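Local coordinates for protein caspase-3 (Porites astreoides, PDB 6WI4) that probably cleaves protein substrates after aspartate as a cysteine protease of the caspase family, acting in coral apoptosis, at residues 63-66 with 67-71; 113-116 with 117-120. All coordinates share one frame; numbering follows the deposited sequence.

Interaction 1: residues 63-66 with 67-71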
loop_
_atom_site.group_PDB
_atom_site.type_symbol
_atom_site.label_atom_id
_atom_site.label_comp_id
_atom_site.label_asym_id
_atom_site.label_seq_id
_atom_site.Cartn_x
_atom_site.Cartn_y
_atom_site.Cartn_z
ATOM N N ALA A 63 16.282 -5.706 7.211
ATOM C CA ALA A 63 16.186 -6.829 8.133
ATOM C C ALA A 63 14.972 -6.689 9.039
ATOM O O ALA A 63 14.293 -7.678 9.340
ATOM C CB ALA A 63 17.466 -6.938 8.957
ATOM N N GLU A 64 14.668 -5.460 9.453
ATOM C CA GLU A 64 13.503 -5.236 10.299
ATOM C C GLU A 64 12.208 -5.443 9.529
ATOM O O GLU A 64 11.245 -5.989 10.079
ATOM C CB GLU A 64 13.563 -3.841 10.902
ATOM C CG GLU A 64 14.648 -3.745 11.978
ATOM C CD GLU A 64 14.936 -2.337 12.422
ATOM O OE1 GLU A 64 14.768 -1.392 11.618
ATOM O OE2 GLU A 64 15.365 -2.177 13.588
ATOM N N ILE A 65 12.167 -5.028 8.258
ATOM C CA ILE A 65 10.991 -5.291 7.431
ATOM C C ILE A 65 10.768 -6.794 7.310
ATOM O O ILE A 65 9.647 -7.289 7.473
ATOM C CB ILE A 65 11.138 -4.620 6.050
ATOM C CG1 ILE A 65 11.150 -3.098 6.191
ATOM C CG2 ILE A 65 9.999 -5.033 5.137
ATOM C CD1 ILE A 65 11.535 -2.375 4.914
ATOM N N ARG A 66 11.843 -7.542 7.049
ATOM C CA ARG A 66 11.725 -8.992 6.948
ATOM C C ARG A 66 11.275 -9.599 8.274
ATOM O O ARG A 66 10.453 -10.524 8.293
ATOM C CB ARG A 66 13.059 -9.597 6.499
ATOM C CG ARG A 66 13.463 -9.233 5.066
ATOM C CD ARG A 66 14.541 -10.169 4.531
ATOM N NE ARG A 66 14.792 -9.925 3.112
ATOM C CZ ARG A 66 15.775 -9.159 2.655
ATOM N NH1 ARG A 66 15.929 -8.980 1.349
ATOM N NH2 ARG A 66 16.605 -8.575 3.507
ATOM N N ARG A 67 11.768 -9.065 9.396
ATOM C CA ARG A 67 11.326 -9.560 10.696
ATOM C C ARG A 67 9.829 -9.343 10.883
ATOM O O ARG A 67 9.111 -10.247 11.334
ATOM C CB ARG A 67 12.114 -8.880 11.819
ATOM C CG ARG A 67 11.612 -9.239 13.230
ATOM C CD ARG A 67 12.322 -8.439 14.335
ATOM N NE ARG A 67 11.636 -8.592 15.621
ATOM C CZ ARG A 67 12.153 -8.288 16.813
ATOM N NH1 ARG A 67 11.422 -8.458 17.910
ATOM N NH2 ARG A 67 13.386 -7.797 16.919
ATOM N N ILE A 68 9.335 -8.154 10.523
ATOM C CA ILE A 68 7.908 -7.872 10.656
ATOM C C ILE A 68 7.092 -8.837 9.804
ATOM O O ILE A 68 6.092 -9.406 10.260
ATOM C CB ILE A 68 7.614 -6.408 10.287
ATOM C CG1 ILE A 68 8.240 -5.469 11.317
ATOM C CG2 ILE A 68 6.119 -6.164 10.257
ATOM C CD1 ILE A 68 8.410 -4.049 10.810
ATOM N N THR A 69 7.498 -9.038 8.549
ATOM C CA THR A 69 6.708 -9.917 7.691
ATOM C C THR A 69 6.735 -11.353 8.195
ATOM O O THR A 69 5.710 -12.038 8.153
ATOM C CB THR A 69 7.182 -9.835 6.241
ATOM O OG1 THR A 69 8.524 -10.318 6.131
ATOM C CG2 THR A 69 7.120 -8.404 5.759
ATOM N N LYS A 70 7.874 -11.804 8.738
ATOM C CA LYS A 70 7.927 -13.151 9.306
ATOM C C LYS A 70 7.024 -13.273 10.528
ATOM O O LYS A 70 6.315 -14.272 10.684
ATOM C CB LYS A 70 9.363 -13.530 9.673
ATOM C CG LYS A 70 9.443 -14.906 10.341
ATOM C CD LYS A 70 10.859 -15.417 10.461
ATOM C CE LYS A 70 10.855 -16.839 11.014
ATOM N NZ LYS A 70 12.223 -17.431 11.074
ATOM N N GLU A 71 7.024 -12.264 11.401
ATOM C CA GLU A 71 6.129 -12.298 12.553
ATOM C C GLU A 71 4.663 -12.332 12.133
ATOM O O GLU A 71 3.844 -12.967 12.806
ATOM C CB GLU A 71 6.415 -11.100 13.466
ATOM C CG GLU A 71 7.808 -11.183 14.072
ATOM C CD GLU A 71 8.220 -9.963 14.863
ATOM O OE1 GLU A 71 7.576 -8.897 14.747
ATOM O OE2 GLU A 71 9.217 -10.089 15.603
#
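Arg66 O takes two hydrogen bonds from the next turn of helix 62-73: Lys70 N reaches it at 2.9 Å in the regular i to i+4 pattern, and the hydroxyl of Thr69 gives it a second one, with Thr69 OG1 2.9 Å from Arg66 O. Both donors come from the same face of the carbonyl plane, but the hydroxyl arrives well off the C=O direction, at a C=O...donor angle of 112°. The first torsion of Thr69 (chi1 64°) sets OG1 between its own backbone N and carbonyl carbon, from where it folds back over the preceding turn. Three further backbone bonds, to Ala63 O, Glu64 O and Ile65 O, continue the alpha-helical ladder. On the solvent side, the extended chain of Arg67 brings its NE to 2.8 Å from Glu71 OE2 in an i to i+4 salt bridge; the carboxylate lies at the guanidinium edge, while NE meets OE2 from above the carboxylate plane. Glu64 bends back toward the start of the helix, its OE1 accepting from Thr61 N. Packing then takes over on the inner side: CG1 of Ile68 rests 3.3 Å from Glu64 O, and CG2 of Thr69 lies equally close to Ile65 O. Ile65 and Thr69 face the protein, touching Leu108 of helix 105-110 as well as Ile87 and Phe85, respectively, of strand 83-88. A valine in place of Thr69 would probably leave Arg66 O without its second donor and put a methyl where the buried hydroxyl now finds its partner. The helix is thus amphipathic, with an ion pair along its outer side and, inside, a threonine hydroxyl satisfied by the carbonyl of the preceding turn beside the central sheet of the caspase fold.

Interaction 2: residues 113-116 with 117-120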
loop_
_atom_site.group_PDB
_atom_site.type_symbol
_atom_site.label_atom_id
_atom_site.label_comp_id
_atom_site.label_asym_id
_atom_site.label_seq_id
_atom_site.Cartn_x
_atom_site.Cartn_y
_atom_site.Cartn_z
ATOM N N LYS A 113 2.121 -16.558 0.872
ATOM C CA LYS A 113 1.411 -17.516 0.033
ATOM C C LYS A 113 1.252 -18.866 0.719
ATOM O O LYS A 113 0.378 -19.649 0.329
ATOM C CB LYS A 113 2.138 -17.689 -1.302
ATOM N N ASP A 114 2.075 -19.151 1.731
ATOM C CA ASP A 114 2.044 -20.416 2.456
ATOM C C ASP A 114 1.685 -20.216 3.922
ATOM O O ASP A 114 2.065 -21.032 4.769
ATOM C CB ASP A 114 3.392 -21.128 2.334
ATOM C CG ASP A 114 3.829 -21.302 0.893
ATOM O OD1 ASP A 114 3.079 -21.934 0.117
ATOM O OD2 ASP A 114 4.916 -20.797 0.534
ATOM N N CYS A 115 0.976 -19.138 4.247
ATOM C CA CYS A 115 0.519 -18.899 5.613
ATOM C C CYS A 115 -0.870 -19.521 5.699
ATOM O O CYS A 115 -1.846 -18.981 5.172
ATOM C CB CYS A 115 0.545 -17.405 5.937
ATOM S SG CYS A 115 -0.426 -16.822 7.365
ATOM N N THR A 116 -0.955 -20.683 6.355
ATOM C CA THR A 116 -2.127 -21.543 6.201
ATOM C C THR A 116 -3.398 -20.872 6.704
ATOM O O THR A 116 -4.478 -21.073 6.130
ATOM C CB THR A 116 -1.894 -22.870 6.928
ATOM O OG1 THR A 116 -1.710 -22.621 8.325
ATOM C CG2 THR A 116 -0.661 -23.556 6.383
ATOM N N THR A 117 -3.295 -20.064 7.762
ATOM C CA THR A 117 -4.483 -19.462 8.347
ATOM C C THR A 117 -4.967 -18.231 7.587
ATOM O O THR A 117 -5.973 -17.640 7.984
ATOM C CB THR A 117 -4.244 -19.109 9.821
ATOM O OG1 THR A 117 -3.061 -18.313 9.959
ATOM C CG2 THR A 117 -4.088 -20.386 10.644
ATOM N N LEU A 118 -4.303 -17.853 6.495
ATOM C CA LEU A 118 -4.829 -16.835 5.593
ATOM C C LEU A 118 -5.320 -17.407 4.271
ATOM O O LEU A 118 -5.739 -16.639 3.400
ATOM C CB LEU A 118 -3.774 -15.757 5.315
ATOM C CG LEU A 118 -3.553 -14.771 6.467
ATOM C CD1 LEU A 118 -2.407 -13.826 6.145
ATOM C CD2 LEU A 118 -4.818 -14.009 6.787
ATOM N N VAL A 119 -5.264 -18.726 4.077
ATOM C CA VAL A 119 -5.755 -19.292 2.824
ATOM C C VAL A 119 -7.240 -18.987 2.686
ATOM O O VAL A 119 -8.019 -19.133 3.636
ATOM C CB VAL A 119 -5.466 -20.799 2.766
ATOM C CG1 VAL A 119 -6.173 -21.445 1.569
ATOM C CG2 VAL A 119 -3.965 -21.031 2.674
ATOM N N GLY A 120 -7.632 -18.525 1.498
ATOM C CA GLY A 120 -8.998 -18.147 1.228
ATOM C C GLY A 120 -9.370 -16.753 1.672
ATOM O O GLY A 120 -10.497 -16.317 1.413
HETATM O O HOH W 1 -7.452 -20.459 6.009
#
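A short 3-10 turn in the loop between helix 105-110 and strand 123-128 of the caspase domain brings Cys115 and Thr116 against Leu118 and Val119. Two successive i to i+3 backbone bonds define it: Leu118 N donates to Cys115 O at 3.0 Å, and Val119 N to Thr116 O at 3.2 Å. Each N-H lies above the plane of the carbonyl it meets, the second steeply, 66° out of it. Thr116 O has another donor, a water that also gives a hydrogen to Val119 O and so bridges the two carbonyls. The inner side of the turn is apolar. With its sulfur anti to the backbone N (chi1 162°), Cys115 lays SG alongside the Leu118 branch, which is buried with it; His77 touches both side chains. Thr117 fastens the turn to the loop of His77, its OG1 hydrogen-bonded to His77 N and its side chain touching Asn76 and Thr78. Lysines hold two backbone oxygens, Lys121 NZ that of Thr117 and Lys123 NZ that of Leu118. The chain leaves through Gly120 with a positive phi of 83°, where a side chain would press on the preceding carbonyl. On the outer side, Val119 CG2 sits 3.5 Å from Thr116 O; within, Cys115 SG meets Leu118 CD1 at 3.8 Å.

Overall arrangement
From the N terminus, the chain passes through strand 53-58 at one edge of the central sheet before entering helix 62-73, where interaction 1 closes single helical turns. It then runs through strand 83-88, the small antiparallel sheet and helix 105-110 before interaction 2 closes a tight turn ahead of strand 123-128. The two contacts are in series, neither enclosing nor crossing the other; the centres of interactions 1 and 2 lie about 17 Å apart, and the nearest atoms of interactions 1 and 2 about 8 Å. Helix 105-110 packs against the inner side of the first, whereas the second leans on the loop around His77 that follows helix 62-73.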